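Fiber (Murine adenovirus 2, PDB 5NBH) forms the trimeric fibre of the virion and probably attaches the virus to host cells, its distal head domain binding N-acetylglucosamine. Local coordinates at residues 186-191 and 219-224; 132-137 and 210-215; 117-122 and 226-231; 91-96 and 146-151. All coordinates share one frame; numbering follows the deposited sequence.

Contact 1. Residues 186-191 and 219-224; sequences CSENGE and GCKPIF
E188 and K221 form a salt bridge between the end of strand 179-188 and the loop leading into strand 223-231, at one end of the fibre-head beta-sandwich. K221 NZ meets E188 OE2 at 2.7 Å, on the syn side of the carboxylate and 26° out of its plane. The E188 chain is fully extended (chi1 -171°, chi2 180°), while K221 bends at its last torsion. K221 NZ also makes a weak hydrogen bond to N128 OD1. Nearer the backbone, I223 CD1 lies 4.1 Å from E188 CG. C186 packs its CB against C220 SG at 3.8 Å. The backbones meet at a steep angle and share one weak hydrogen bond, S187 N to I223 O at 3.3 Å. One water bridges S187 OG and I223 O, and another gives hydrogen bonds to the carbonyls of S187 and K221. A third donates to E188 OE1 and accepts from K221 N. Further out, F181 of the second subunit packs on S187. A type I' turn closes the E188 hairpin, with E188 N to E191 O at 2.9 Å.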
loop_
_atom_site.group_PDB
_atom_site.type_symbol
_atom_site.label_atom_id
_atom_site.label_comp_id
_atom_site.label_asym_id
_atom_site.label_seq_id
_atom_site.Cartn_x
_atom_site.Cartn_y
_atom_site.Cartn_z
ATOM N N CYS A 186 10.248 -8.270 -18.255
ATOM C CA CYS A 186 10.601 -9.665 -18.167
ATOM C C CYS A 186 12.120 -9.765 -17.998
ATOM O O CYS A 186 12.846 -9.021 -18.635
ATOM C CB CYS A 186 10.153 -10.438 -19.406
ATOM S SG CYS A 186 8.355 -10.659 -19.468
ATOM N N SER A 187 12.559 -10.675 -17.155
ATOM C CA SER A 187 13.985 -10.912 -16.901
ATOM C C SER A 187 14.239 -12.361 -16.595
ATOM O O SER A 187 13.304 -13.139 -16.470
ATOM C CB SER A 187 14.449 -10.044 -15.722
ATOM O OG SER A 187 13.899 -10.451 -14.466
ATOM N N GLU A 188 15.503 -12.753 -16.455
ATOM C CA GLU A 188 15.775 -14.113 -16.045
ATOM C C GLU A 188 17.149 -14.139 -15.438
ATOM O O GLU A 188 18.077 -13.622 -16.036
ATOM C CB GLU A 188 15.688 -15.087 -17.219
ATOM C CG GLU A 188 15.748 -16.540 -16.777
ATOM C CD GLU A 188 15.655 -17.550 -17.907
ATOM O OE1 GLU A 188 15.479 -17.195 -19.097
ATOM O OE2 GLU A 188 15.771 -18.737 -17.574
ATOM N N ASN A 189 17.224 -14.663 -14.220
ATOM C CA ASN A 189 18.478 -14.762 -13.460
ATOM C C ASN A 189 19.184 -13.413 -13.362
ATOM O O ASN A 189 20.403 -13.344 -13.574
ATOM C CB ASN A 189 19.431 -15.776 -14.103
ATOM C CG ASN A 189 18.895 -17.185 -14.087
ATOM O OD1 ASN A 189 18.224 -17.603 -13.139
ATOM N ND2 ASN A 189 19.209 -17.944 -15.139
ATOM N N GLY A 190 18.424 -12.344 -13.111
ATOM C CA GLY A 190 18.989 -10.994 -13.026
ATOM C C GLY A 190 19.330 -10.281 -14.325
ATOM O O GLY A 190 19.863 -9.177 -14.306
ATOM N N GLU A 191 19.066 -10.918 -15.460
ATOM C CA GLU A 191 19.365 -10.340 -16.777
ATOM C C GLU A 191 18.099 -9.805 -17.427
ATOM O O GLU A 191 17.121 -10.535 -17.512
ATOM C CB GLU A 191 19.965 -11.413 -17.670
ATOM C CG GLU A 191 20.408 -10.933 -19.025
ATOM C CD GLU A 191 20.831 -12.086 -19.947
ATOM O OE1 GLU A 191 21.109 -13.205 -19.445
ATOM O OE2 GLU A 191 20.883 -11.861 -21.173
ATOM N N GLY A 219 10.114 -14.240 -27.235
ATOM C CA GLY A 219 11.322 -15.015 -27.080
ATOM C C GLY A 219 11.630 -15.485 -25.678
ATOM O O GLY A 219 12.267 -16.524 -25.516
ATOM N N CYS A 220 11.127 -14.779 -24.674
ATOM C CA CYS A 220 11.516 -14.984 -23.292
ATOM C C CYS A 220 10.458 -15.698 -22.475
ATOM O O CYS A 220 9.300 -15.838 -22.867
ATOM C CB CYS A 220 11.881 -13.638 -22.637
ATOM S SG CYS A 220 10.595 -12.374 -22.650
ATOM N N LYS A 221 10.896 -16.150 -21.320
ATOM C CA LYS A 221 10.016 -16.699 -20.300
ATOM C C LYS A 221 9.232 -15.558 -19.674
ATOM O O LYS A 221 9.786 -14.514 -19.425
ATOM C CB LYS A 221 10.828 -17.381 -19.214
ATOM C CG LYS A 221 11.655 -18.563 -19.697
ATOM C CD LYS A 221 12.281 -19.276 -18.522
ATOM C CE LYS A 221 13.045 -20.516 -18.941
ATOM N NZ LYS A 221 14.403 -20.191 -19.410
ATOM N N PRO A 222 7.950 -15.778 -19.374
ATOM C CA PRO A 222 7.174 -14.749 -18.675
ATOM C C PRO A 222 7.533 -14.754 -17.187
ATOM O O PRO A 222 7.052 -15.571 -16.425
ATOM C CB PRO A 222 5.715 -15.121 -18.982
ATOM C CG PRO A 222 5.757 -16.591 -19.272
ATOM C CD PRO A 222 7.122 -16.913 -19.821
ATOM N N ILE A 223 8.462 -13.883 -16.827
ATOM C CA ILE A 223 8.967 -13.780 -15.477
ATOM C C ILE A 223 8.941 -12.297 -15.141
ATOM O O ILE A 223 9.746 -11.547 -15.657
ATOM C CB ILE A 223 10.408 -14.309 -15.358
ATOM C CG1 ILE A 223 10.447 -15.777 -15.741
ATOM C CG2 ILE A 223 10.927 -14.098 -13.938
ATOM C CD1 ILE A 223 11.827 -16.414 -15.642
ATOM N N PHE A 224 7.974 -11.893 -14.323
ATOM C CA PHE A 224 7.691 -10.491 -14.052
ATOM C C PHE A 224 6.919 -10.300 -12.753
ATOM O O PHE A 224 6.347 -11.264 -12.275
ATOM C CB PHE A 224 6.876 -9.887 -15.195
ATOM C CG PHE A 224 5.545 -10.532 -15.409
ATOM C CD1 PHE A 224 5.414 -11.646 -16.237
ATOM C CD2 PHE A 224 4.409 -10.021 -14.817
ATOM C CE1 PHE A 224 4.170 -12.230 -16.460
ATOM C CE2 PHE A 224 3.172 -10.606 -15.033
ATOM C CZ PHE A 224 3.052 -11.717 -15.841
HETATM O O HOH W 1 11.434 -9.287 -14.045
HETATM O O HOH W 2 12.323 -13.786 -18.954
HETATM O O HOH W 3 13.721 -15.494 -20.632
#

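Contact 2. Residues 132-137 and 210-215; sequences TQTWEL and YITLKS
The indole of W135 has Q133 CB over one face, offset toward the rim, and S215 OG at its edge. W135 NE1 donates to that hydroxyl at 3.0 Å, with the oxygen 17° out of the ring plane. S215 OG reaches this place because it sits between its backbone N and carbonyl carbon (chi1 49°). The ring of Y210 is met at its edge by the side chain of E136. E136 CG and Y210 CD2 are 3.6 Å apart, and the carboxylate stands nearly upright to the ring, at 82°. R205 pairs with E136 OE1 and also makes a cation-pi contact with Y210.

The strands run antiparallel, with W135 and L213 as a hydrogen-bonded pair. W135 N reaches L213 O at 2.8 Å, and the return bond is equally straight. At the Q133 end the bond from S215 N to Q133 O is weak. T134 and T212 touch through their CG2 methyls at 3.7 Å. A water bonded to T134 OG1 takes a weak hydrogen bond from K214 NZ, and a second joins E136 OE1 to T212 OG1.

W135, L137, I211 and L213 turn into the sandwich interior, with Q133 and S215 at one end of the same face, while T134, E136, T212 and K214 form a polar, watered face. T132 and Q133 bind N-acetylglucosamine, though no sugar is bound here; pairing with strand 208-217 probably helps place them.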
loop_
_atom_site.group_PDB
_atom_site.type_symbol
_atom_site.label_atom_id
_atom_site.label_comp_id
_atom_site.label_asym_id
_atom_site.label_seq_id
_atom_site.Cartn_x
_atom_site.Cartn_y
_atom_site.Cartn_z
ATOM N N THR A 132 1.034 -14.293 -26.320
ATOM C CA THR A 132 0.372 -13.736 -25.136
ATOM C C THR A 132 -0.091 -14.884 -24.268
ATOM O O THR A 132 -0.797 -15.770 -24.772
ATOM C CB THR A 132 -0.792 -12.835 -25.523
ATOM O OG1 THR A 132 -0.279 -11.700 -26.249
ATOM C CG2 THR A 132 -1.561 -12.347 -24.279
ATOM N N GLN A 133 0.300 -14.889 -22.984
ATOM C CA GLN A 133 -0.109 -15.958 -22.047
ATOM C C GLN A 133 -1.294 -15.478 -21.223
ATOM O O GLN A 133 -1.377 -14.293 -20.901
ATOM C CB GLN A 133 1.014 -16.372 -21.070
ATOM C CG GLN A 133 2.302 -16.809 -21.746
ATOM C CD GLN A 133 3.164 -15.637 -22.197
ATOM O OE1 GLN A 133 3.336 -14.670 -21.465
ATOM N NE2 GLN A 133 3.739 -15.735 -23.393
ATOM N N THR A 134 -2.176 -16.399 -20.857
ATOM C CA THR A 134 -3.359 -16.075 -20.075
ATOM C C THR A 134 -3.254 -16.802 -18.763
ATOM O O THR A 134 -3.176 -18.030 -18.738
ATOM C CB THR A 134 -4.684 -16.453 -20.811
ATOM O OG1 THR A 134 -4.823 -15.688 -22.011
ATOM C CG2 THR A 134 -5.868 -16.116 -19.947
ATOM N N TRP A 135 -3.225 -16.032 -17.662
ATOM C CA TRP A 135 -3.122 -16.565 -16.320
ATOM C C TRP A 135 -4.445 -16.225 -15.662
ATOM O O TRP A 135 -4.782 -15.036 -15.561
ATOM C CB TRP A 135 -1.958 -15.934 -15.549
ATOM C CG TRP A 135 -0.657 -15.901 -16.329
ATOM C CD1 TRP A 135 -0.083 -14.802 -16.884
ATOM C CD2 TRP A 135 0.173 -17.020 -16.698
ATOM N NE1 TRP A 135 1.055 -15.150 -17.546
ATOM C CE2 TRP A 135 1.243 -16.507 -17.443
ATOM C CE3 TRP A 135 0.117 -18.404 -16.456
ATOM C CZ2 TRP A 135 2.259 -17.322 -17.951
ATOM C CZ3 TRP A 135 1.128 -19.229 -16.984
ATOM C CH2 TRP A 135 2.175 -18.694 -17.714
ATOM N N GLU A 136 -5.168 -17.226 -15.195
ATOM C CA GLU A 136 -6.526 -17.022 -14.682
ATOM C C GLU A 136 -6.564 -17.414 -13.227
ATOM O O GLU A 136 -6.177 -18.534 -12.882
ATOM C CB GLU A 136 -7.526 -17.861 -15.488
ATOM C CG GLU A 136 -8.997 -17.622 -15.176
ATOM C CD GLU A 136 -9.903 -18.503 -16.043
ATOM O OE1 GLU A 136 -10.454 -18.040 -17.048
ATOM O OE2 GLU A 136 -10.075 -19.661 -15.667
ATOM N N LEU A 137 -6.983 -16.491 -12.363
ATOM C CA LEU A 137 -7.275 -16.795 -10.941
ATOM C C LEU A 137 -8.774 -16.761 -10.694
ATOM O O LEU A 137 -9.425 -15.814 -11.052
ATOM C CB LEU A 137 -6.612 -15.746 -10.024
ATOM C CG LEU A 137 -5.101 -15.594 -10.172
ATOM C CD1 LEU A 137 -4.572 -14.383 -9.390
ATOM C CD2 LEU A 137 -4.438 -16.887 -9.742
ATOM N N TYR A 210 -13.211 -13.781 -11.222
ATOM C CA TYR A 210 -12.021 -14.038 -11.986
ATOM C C TYR A 210 -11.134 -12.799 -12.088
ATOM O O TYR A 210 -11.594 -11.699 -12.400
ATOM C CB TYR A 210 -12.367 -14.461 -13.409
ATOM C CG TYR A 210 -13.052 -15.803 -13.539
ATOM C CD1 TYR A 210 -14.377 -15.982 -13.098
ATOM C CD2 TYR A 210 -12.410 -16.859 -14.136
ATOM C CE1 TYR A 210 -15.002 -17.205 -13.202
ATOM C CE2 TYR A 210 -13.043 -18.107 -14.277
ATOM C CZ TYR A 210 -14.342 -18.268 -13.807
ATOM O OH TYR A 210 -14.977 -19.485 -13.966
ATOM N N ILE A 211 -9.847 -13.005 -11.820
ATOM C CA ILE A 211 -8.791 -12.076 -12.200
ATOM C C ILE A 211 -8.055 -12.768 -13.323
ATOM O O ILE A 211 -7.447 -13.852 -13.133
ATOM C CB ILE A 211 -7.823 -11.727 -11.039
ATOM C CG1 ILE A 211 -8.594 -11.073 -9.922
ATOM C CG2 ILE A 211 -6.656 -10.871 -11.524
ATOM C CD1 ILE A 211 -7.769 -10.648 -8.721
ATOM N N THR A 212 -8.075 -12.135 -14.490
ATOM C CA THR A 212 -7.428 -12.715 -15.680
ATOM C C THR A 212 -6.311 -11.790 -16.099
ATOM O O THR A 212 -6.552 -10.601 -16.310
ATOM C CB THR A 212 -8.449 -12.912 -16.811
ATOM O OG1 THR A 212 -9.582 -13.647 -16.301
ATOM C CG2 THR A 212 -7.854 -13.670 -17.959
ATOM N N LEU A 213 -5.094 -12.331 -16.132
ATOM C CA LEU A 213 -3.916 -11.601 -16.562
ATOM C C LEU A 213 -3.417 -12.077 -17.903
ATOM O O LEU A 213 -3.374 -13.273 -18.147
ATOM C CB LEU A 213 -2.795 -11.750 -15.533
ATOM C CG LEU A 213 -3.214 -11.526 -14.065
ATOM C CD1 LEU A 213 -2.048 -11.878 -13.171
ATOM C CD2 LEU A 213 -3.641 -10.092 -13.807
ATOM N N LYS A 214 -3.030 -11.162 -18.784
ATOM C CA LYS A 214 -2.452 -11.584 -20.062
ATOM C C LYS A 214 -1.129 -10.878 -20.315
ATOM O O LYS A 214 -1.093 -9.667 -20.549
ATOM C CB LYS A 214 -3.426 -11.374 -21.210
ATOM C CG LYS A 214 -4.705 -12.154 -21.103
ATOM C CD LYS A 214 -5.672 -11.864 -22.262
ATOM C CE LYS A 214 -6.978 -12.578 -21.992
ATOM N NZ LYS A 214 -7.961 -12.558 -23.121
ATOM N N SER A 215 -0.053 -11.652 -20.251
ATOM C CA SER A 215 1.289 -11.143 -20.478
ATOM C C SER A 215 1.708 -11.377 -21.928
ATOM O O SER A 215 1.431 -12.446 -22.511
ATOM C CB SER A 215 2.276 -11.839 -19.547
ATOM O OG SER A 215 2.162 -13.247 -19.550
HETATM O O HOH W 4 -7.188 -15.759 -23.049
HETATM O O HOH W 5 -11.048 -15.486 -17.649
#

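Contact 3. Residues 117-122 and 226-231; sequences VLFNID and MSFMYE
V117 to I121 pair with Y230 to M226 as antiparallel strands, joined by six backbone hydrogen bonds. The strands lie side by side in one sheet of the fibre-head beta-sandwich, where 223-231 is the outermost strand within the chain. The bond from V117 N to Y230 O is short and straight, 2.8 Å and 178° at the hydrogen.

V117, F119, I121, M226, F228 and Y230 share the inner face. The Y230 ring lies beside V117, which sets its CB over one face, 3.8 Å from the ring centroid. F119 repeats this CH-pi contact on F228, with its CB 4.1 Å from that centroid. F228 CG lies between its backbone N and carbonyl carbon (chi1 64°), which brings a face of the ring to F119 CB. The two rings meet obliquely, with planes 31° apart and F119 CD1 3.3 Å from F228 CE1. Y200 stacks on F228, and the Y230 hydroxyl bonds to the carbonyl of I168.

L118, N120, S227 and M229 occupy the other face, where the trimer packs. M229 of the second subunit touches L118 and N120. N120 ND2 is hydrogen-bonded to Q109 of its own chain, and Q225 of the third subunit bonds to M229 N. Within the pair itself, L118 CD1 rests 3.7 Å from M229 CG.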
loop_
_atom_site.group_PDB
_atom_site.type_symbol
_atom_site.label_atom_id
_atom_site.label_comp_id
_atom_site.label_asym_id
_atom_site.label_seq_id
_atom_site.Cartn_x
_atom_site.Cartn_y
_atom_site.Cartn_z
ATOM N N VAL A 117 -8.223 -2.455 -2.790
ATOM C CA VAL A 117 -7.404 -3.652 -2.821
ATOM C C VAL A 117 -6.180 -3.406 -3.706
ATOM O O VAL A 117 -6.326 -3.032 -4.874
ATOM C CB VAL A 117 -8.200 -4.889 -3.322
ATOM C CG1 VAL A 117 -7.311 -6.108 -3.306
ATOM C CG2 VAL A 117 -9.473 -5.078 -2.463
ATOM N N LEU A 118 -4.991 -3.608 -3.149
ATOM C CA LEU A 118 -3.733 -3.588 -3.902
ATOM C C LEU A 118 -3.379 -5.019 -4.248
ATOM O O LEU A 118 -3.121 -5.830 -3.362
ATOM C CB LEU A 118 -2.611 -2.925 -3.063
ATOM C CG LEU A 118 -1.189 -2.910 -3.623
ATOM C CD1 LEU A 118 -1.114 -2.256 -4.968
ATOM C CD2 LEU A 118 -0.246 -2.219 -2.637
ATOM N N PHE A 119 -3.395 -5.354 -5.539
ATOM C CA PHE A 119 -3.093 -6.696 -6.012
ATOM C C PHE A 119 -1.653 -6.721 -6.493
ATOM O O PHE A 119 -1.270 -5.850 -7.253
ATOM C CB PHE A 119 -4.056 -7.048 -7.166
ATOM C CG PHE A 119 -3.798 -8.380 -7.807
ATOM C CD1 PHE A 119 -2.854 -8.521 -8.830
ATOM C CD2 PHE A 119 -4.442 -9.508 -7.345
ATOM C CE1 PHE A 119 -2.577 -9.755 -9.391
ATOM C CE2 PHE A 119 -4.183 -10.740 -7.919
ATOM C CZ PHE A 119 -3.255 -10.860 -8.935
ATOM N N ASN A 120 -0.870 -7.670 -6.013
ATOM C CA ASN A 120 0.506 -7.856 -6.436
ATOM C C ASN A 120 0.722 -9.293 -6.799
ATOM O O ASN A 120 0.310 -10.177 -6.076
ATOM C CB ASN A 120 1.480 -7.514 -5.314
ATOM C CG ASN A 120 2.916 -7.550 -5.777
ATOM O OD1 ASN A 120 3.343 -6.702 -6.568
ATOM N ND2 ASN A 120 3.687 -8.525 -5.265
ATOM N N ILE A 121 1.386 -9.528 -7.919
ATOM C CA ILE A 121 1.734 -10.865 -8.339
ATOM C C ILE A 121 3.175 -10.909 -8.841
ATOM O O ILE A 121 3.651 -9.985 -9.481
ATOM C CB ILE A 121 0.750 -11.411 -9.415
ATOM C CG1 ILE A 121 0.974 -12.902 -9.639
ATOM C CG2 ILE A 121 0.825 -10.606 -10.704
ATOM C CD1 ILE A 121 -0.174 -13.553 -10.416
ATOM N N ASP A 122 3.837 -12.004 -8.527
ATOM C CA ASP A 122 5.199 -12.272 -8.978
ATOM C C ASP A 122 5.118 -13.572 -9.740
ATOM O O ASP A 122 4.852 -14.597 -9.137
ATOM C CB ASP A 122 6.076 -12.428 -7.752
ATOM C CG ASP A 122 7.505 -12.253 -8.068
ATOM O OD1 ASP A 122 8.027 -11.168 -7.776
ATOM O OD2 ASP A 122 8.080 -13.165 -8.668
ATOM N N MET A 226 3.918 -7.511 -11.181
ATOM C CA MET A 226 3.059 -6.355 -11.424
ATOM C C MET A 226 1.984 -6.200 -10.383
ATOM O O MET A 226 1.647 -7.122 -9.684
ATOM C CB MET A 226 2.458 -6.319 -12.828
ATOM C CG MET A 226 1.538 -7.431 -13.273
ATOM S SD MET A 226 0.326 -6.622 -14.350
ATOM C CE MET A 226 -0.430 -5.712 -13.009
ATOM N N SER A 227 1.521 -4.972 -10.258
ATOM C CA SER A 227 0.534 -4.651 -9.250
ATOM C C SER A 227 -0.430 -3.694 -9.857
ATOM O O SER A 227 -0.081 -2.961 -10.790
ATOM C CB SER A 227 1.202 -4.106 -7.961
ATOM O OG SER A 227 1.617 -2.793 -8.117
ATOM N N PHE A 228 -1.639 -3.699 -9.339
ATOM C CA PHE A 228 -2.655 -2.711 -9.692
ATOM C C PHE A 228 -3.621 -2.576 -8.524
ATOM O O PHE A 228 -3.637 -3.432 -7.644
ATOM C CB PHE A 228 -3.391 -3.100 -11.003
ATOM C CG PHE A 228 -4.191 -4.372 -10.911
ATOM C CD1 PHE A 228 -3.618 -5.596 -11.216
ATOM C CD2 PHE A 228 -5.534 -4.346 -10.565
ATOM C CE1 PHE A 228 -4.348 -6.774 -11.157
ATOM C CE2 PHE A 228 -6.260 -5.528 -10.486
ATOM C CZ PHE A 228 -5.668 -6.733 -10.759
ATOM N N MET A 229 -4.432 -1.528 -8.522
ATOM C CA MET A 229 -5.438 -1.335 -7.494
ATOM C C MET A 229 -6.864 -1.427 -8.050
ATOM O O MET A 229 -7.125 -1.045 -9.169
ATOM C CB MET A 229 -5.209 0.008 -6.814
ATOM C CG MET A 229 -3.933 -0.033 -5.986
ATOM S SD MET A 229 -3.427 1.438 -5.081
ATOM C CE MET A 229 -4.963 2.218 -4.798
ATOM N N TYR A 230 -7.757 -1.921 -7.219
ATOM C CA TYR A 230 -9.167 -1.894 -7.479
ATOM C C TYR A 230 -9.944 -1.654 -6.191
ATOM O O TYR A 230 -9.359 -1.469 -5.113
ATOM C CB TYR A 230 -9.563 -3.193 -8.232
ATOM C CG TYR A 230 -9.528 -4.495 -7.465
ATOM C CD1 TYR A 230 -8.376 -5.298 -7.438
ATOM C CD2 TYR A 230 -10.660 -4.949 -6.778
ATOM C CE1 TYR A 230 -8.358 -6.515 -6.764
ATOM C CE2 TYR A 230 -10.649 -6.160 -6.106
ATOM C CZ TYR A 230 -9.502 -6.930 -6.089
ATOM O OH TYR A 230 -9.462 -8.145 -5.448
ATOM N N GLU A 231 -11.268 -1.623 -6.304
ATOM C CA GLU A 231 -12.139 -1.366 -5.179
ATOM C C GLU A 231 -12.972 -2.598 -4.832
ATOM O O GLU A 231 -13.449 -3.321 -5.754
ATOM C CB GLU A 231 -13.043 -0.185 -5.530
ATOM C CG GLU A 231 -13.691 0.436 -4.321
ATOM C CD GLU A 231 -14.077 1.875 -4.547
ATOM O OE1 GLU A 231 -14.117 2.321 -5.730
ATOM O OE2 GLU A 231 -14.356 2.535 -3.529
#

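Contact 4. Residues 91-96 and 146-151; sequences TPMRLR and CLTGRM
C146 opens the contact with its SG, 3.7 Å from the methyl CE of M93. T148 follows, and its CG2 methyl touches two partners. The L95 and T148 side chains cross at about a right angle, with L95 CD2 3.6 Å from T148 CG2, and M93 SD lies 3.9 Å from the same methyl. The T148 hydroxyl turns elsewhere, to the backbone N of Q138. A water donates to both R94 O and T148 O.

At G149 the backbone itself is the surface. M93 passes over it, with SD 3.8 Å from G149 N and CG near G149 CA. R150 lends its carbonyl to a second water, which also donates to T91 O. Its guanidinium comes obliquely to the T91 methyl and is hydrogen-bonded to Q152. M151 closes the segment, its CG 3.6 Å from M93 CE. M93 stays extended through CG and SD and bends only at the last torsion (chi3 -61°), which carries the methyl to C146 and M151.

No direct hydrogen bond crosses the contact. The loop 146-151, between strands 131-140 and 152-153, lies against strand 83-96. Strand 103-113 pairs with M93 and L95, and L137 and W135 of strand 131-140 pack on these two side chains.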
loop_
_atom_site.group_PDB
_atom_site.type_symbol
_atom_site.label_atom_id
_atom_site.label_comp_id
_atom_site.label_asym_id
_atom_site.label_seq_id
_atom_site.Cartn_x
_atom_site.Cartn_y
_atom_site.Cartn_z
ATOM N N THR A 91 5.070 -21.011 -0.834
ATOM C CA THR A 91 4.074 -21.907 -1.433
ATOM C C THR A 91 3.398 -21.217 -2.620
ATOM O O THR A 91 2.189 -20.935 -2.606
ATOM C CB THR A 91 3.061 -22.360 -0.380
ATOM O OG1 THR A 91 3.775 -22.791 0.789
ATOM C CG2 THR A 91 2.175 -23.493 -0.898
ATOM N N PRO A 92 4.191 -20.946 -3.670
ATOM C CA PRO A 92 3.616 -20.302 -4.843
ATOM C C PRO A 92 2.571 -21.186 -5.523
ATOM O O PRO A 92 2.605 -22.401 -5.382
ATOM C CB PRO A 92 4.825 -20.073 -5.748
ATOM C CG PRO A 92 5.777 -21.139 -5.379
ATOM C CD PRO A 92 5.585 -21.364 -3.909
ATOM N N MET A 93 1.654 -20.539 -6.244
ATOM C CA MET A 93 0.535 -21.199 -6.908
ATOM C C MET A 93 0.943 -21.608 -8.321
ATOM O O MET A 93 1.519 -20.818 -9.061
ATOM C CB MET A 93 -0.637 -20.233 -6.968
ATOM C CG MET A 93 -1.903 -20.870 -7.421
ATOM S SD MET A 93 -3.196 -19.695 -7.447
ATOM C CE MET A 93 -3.277 -19.184 -5.711
ATOM N N ARG A 94 0.616 -22.837 -8.685
ATOM C CA ARG A 94 0.888 -23.329 -10.027
ATOM C C ARG A 94 -0.248 -22.901 -10.951
ATOM O O ARG A 94 -1.444 -23.129 -10.622
ATOM C CB ARG A 94 0.969 -24.854 -9.965
ATOM C CG ARG A 94 1.403 -25.495 -11.260
ATOM C CD ARG A 94 2.739 -24.923 -11.644
ATOM N NE ARG A 94 3.514 -25.881 -12.386
ATOM C CZ ARG A 94 4.805 -25.757 -12.589
ATOM N NH1 ARG A 94 5.445 -24.694 -12.124
ATOM N NH2 ARG A 94 5.430 -26.691 -13.269
ATOM N N LEU A 95 0.119 -22.215 -12.048
ATOM C CA LEU A 95 -0.801 -21.702 -13.044
ATOM C C LEU A 95 -0.459 -22.279 -14.405
ATOM O O LEU A 95 0.700 -22.453 -14.726
ATOM C CB LEU A 95 -0.731 -20.176 -13.138
ATOM C CG LEU A 95 -1.062 -19.454 -11.834
ATOM C CD1 LEU A 95 -0.862 -17.980 -11.989
ATOM C CD2 LEU A 95 -2.472 -19.765 -11.420
ATOM N N ARG A 96 -1.483 -22.569 -15.176
ATOM C CA ARG A 96 -1.312 -23.018 -16.570
ATOM C C ARG A 96 -1.746 -21.919 -17.531
ATOM O O ARG A 96 -2.780 -21.253 -17.312
ATOM C CB ARG A 96 -2.155 -24.258 -16.800
ATOM C CG ARG A 96 -1.964 -24.886 -18.159
ATOM C CD ARG A 96 -2.700 -26.197 -18.266
ATOM N NE ARG A 96 -2.421 -26.868 -19.534
ATOM C CZ ARG A 96 -2.798 -28.101 -19.857
ATOM N NH1 ARG A 96 -3.534 -28.834 -19.019
ATOM N NH2 ARG A 96 -2.477 -28.589 -21.048
ATOM N N CYS A 146 -9.912 -18.663 -2.807
ATOM C CA CYS A 146 -9.254 -18.999 -4.087
ATOM C C CYS A 146 -9.491 -20.470 -4.443
ATOM O O CYS A 146 -9.295 -21.371 -3.603
ATOM C CB CYS A 146 -7.780 -18.680 -4.039
ATOM S SG CYS A 146 -6.960 -18.823 -5.643
ATOM N N LEU A 147 -10.027 -20.687 -5.647
ATOM C CA LEU A 147 -10.273 -22.028 -6.189
ATOM C C LEU A 147 -9.114 -22.577 -6.996
ATOM O O LEU A 147 -9.031 -23.791 -7.206
ATOM C CB LEU A 147 -11.532 -22.010 -7.053
ATOM C CG LEU A 147 -12.790 -21.504 -6.330
ATOM C CD1 LEU A 147 -13.928 -21.327 -7.317
ATOM C CD2 LEU A 147 -13.186 -22.447 -5.196
ATOM N N THR A 148 -8.239 -21.691 -7.487
ATOM C CA THR A 148 -7.116 -22.063 -8.380
ATOM C C THR A 148 -5.947 -22.688 -7.634
ATOM O O THR A 148 -5.246 -23.554 -8.141
ATOM C CB THR A 148 -6.612 -20.838 -9.155
ATOM O OG1 THR A 148 -7.716 -20.173 -9.761
ATOM C CG2 THR A 148 -5.585 -21.215 -10.192
ATOM N N GLY A 149 -5.745 -22.241 -6.395
ATOM C CA GLY A 149 -4.662 -22.730 -5.578
ATOM C C GLY A 149 -4.859 -22.248 -4.154
ATOM O O GLY A 149 -5.840 -21.570 -3.863
ATOM N N ARG A 150 -3.896 -22.537 -3.306
ATOM C CA ARG A 150 -4.037 -22.226 -1.888
ATOM C C ARG A 150 -3.632 -20.769 -1.592
ATOM O O ARG A 150 -2.535 -20.341 -1.935
ATOM C CB ARG A 150 -3.229 -23.205 -1.030
ATOM C CG ARG A 150 -3.383 -22.993 0.481
ATOM C CD ARG A 150 -2.798 -24.155 1.297
ATOM N NE ARG A 150 -2.288 -23.710 2.600
ATOM C CZ ARG A 150 -1.034 -23.900 3.018
ATOM N NH1 ARG A 150 -0.166 -24.544 2.262
ATOM N NH2 ARG A 150 -0.653 -23.452 4.198
ATOM N N MET A 151 -4.546 -20.050 -0.946
ATOM C CA MET A 151 -4.282 -18.712 -0.404
ATOM C C MET A 151 -4.827 -18.696 1.024
ATOM O O MET A 151 -5.663 -19.522 1.371
ATOM C CB MET A 151 -4.882 -17.625 -1.273
ATOM C CG MET A 151 -4.255 -17.588 -2.680
ATOM S SD MET A 151 -4.881 -16.238 -3.713
ATOM C CE MET A 151 -4.185 -14.802 -2.877
HETATM O O HOH W 6 -0.511 -21.417 -3.441
HETATM O O HOH W 7 -2.614 -24.377 -8.496
#

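How the contacts relate
Contacts 2 and 3 are ladders within the two different sheets of the head, and their inner faces meet in the core: I211 and L137 pack on F119, and L213 packs on I121. Contact 3 is the more buried, with its other face used by the trimer; the other face of contact 2 is polar and watered. Contact 1 is largely buried but lies far from the chain centre, and it adds a salt bridge. Contact 4 is partly exposed and centres on a methionine; hydrogen bonding across it is by water alone. Contact 1 shares strand 223-231 with contact 3, and its P222 packs on Q133 and W135 of contact 2. Contact 4 reaches contact 2 through M93 and L137.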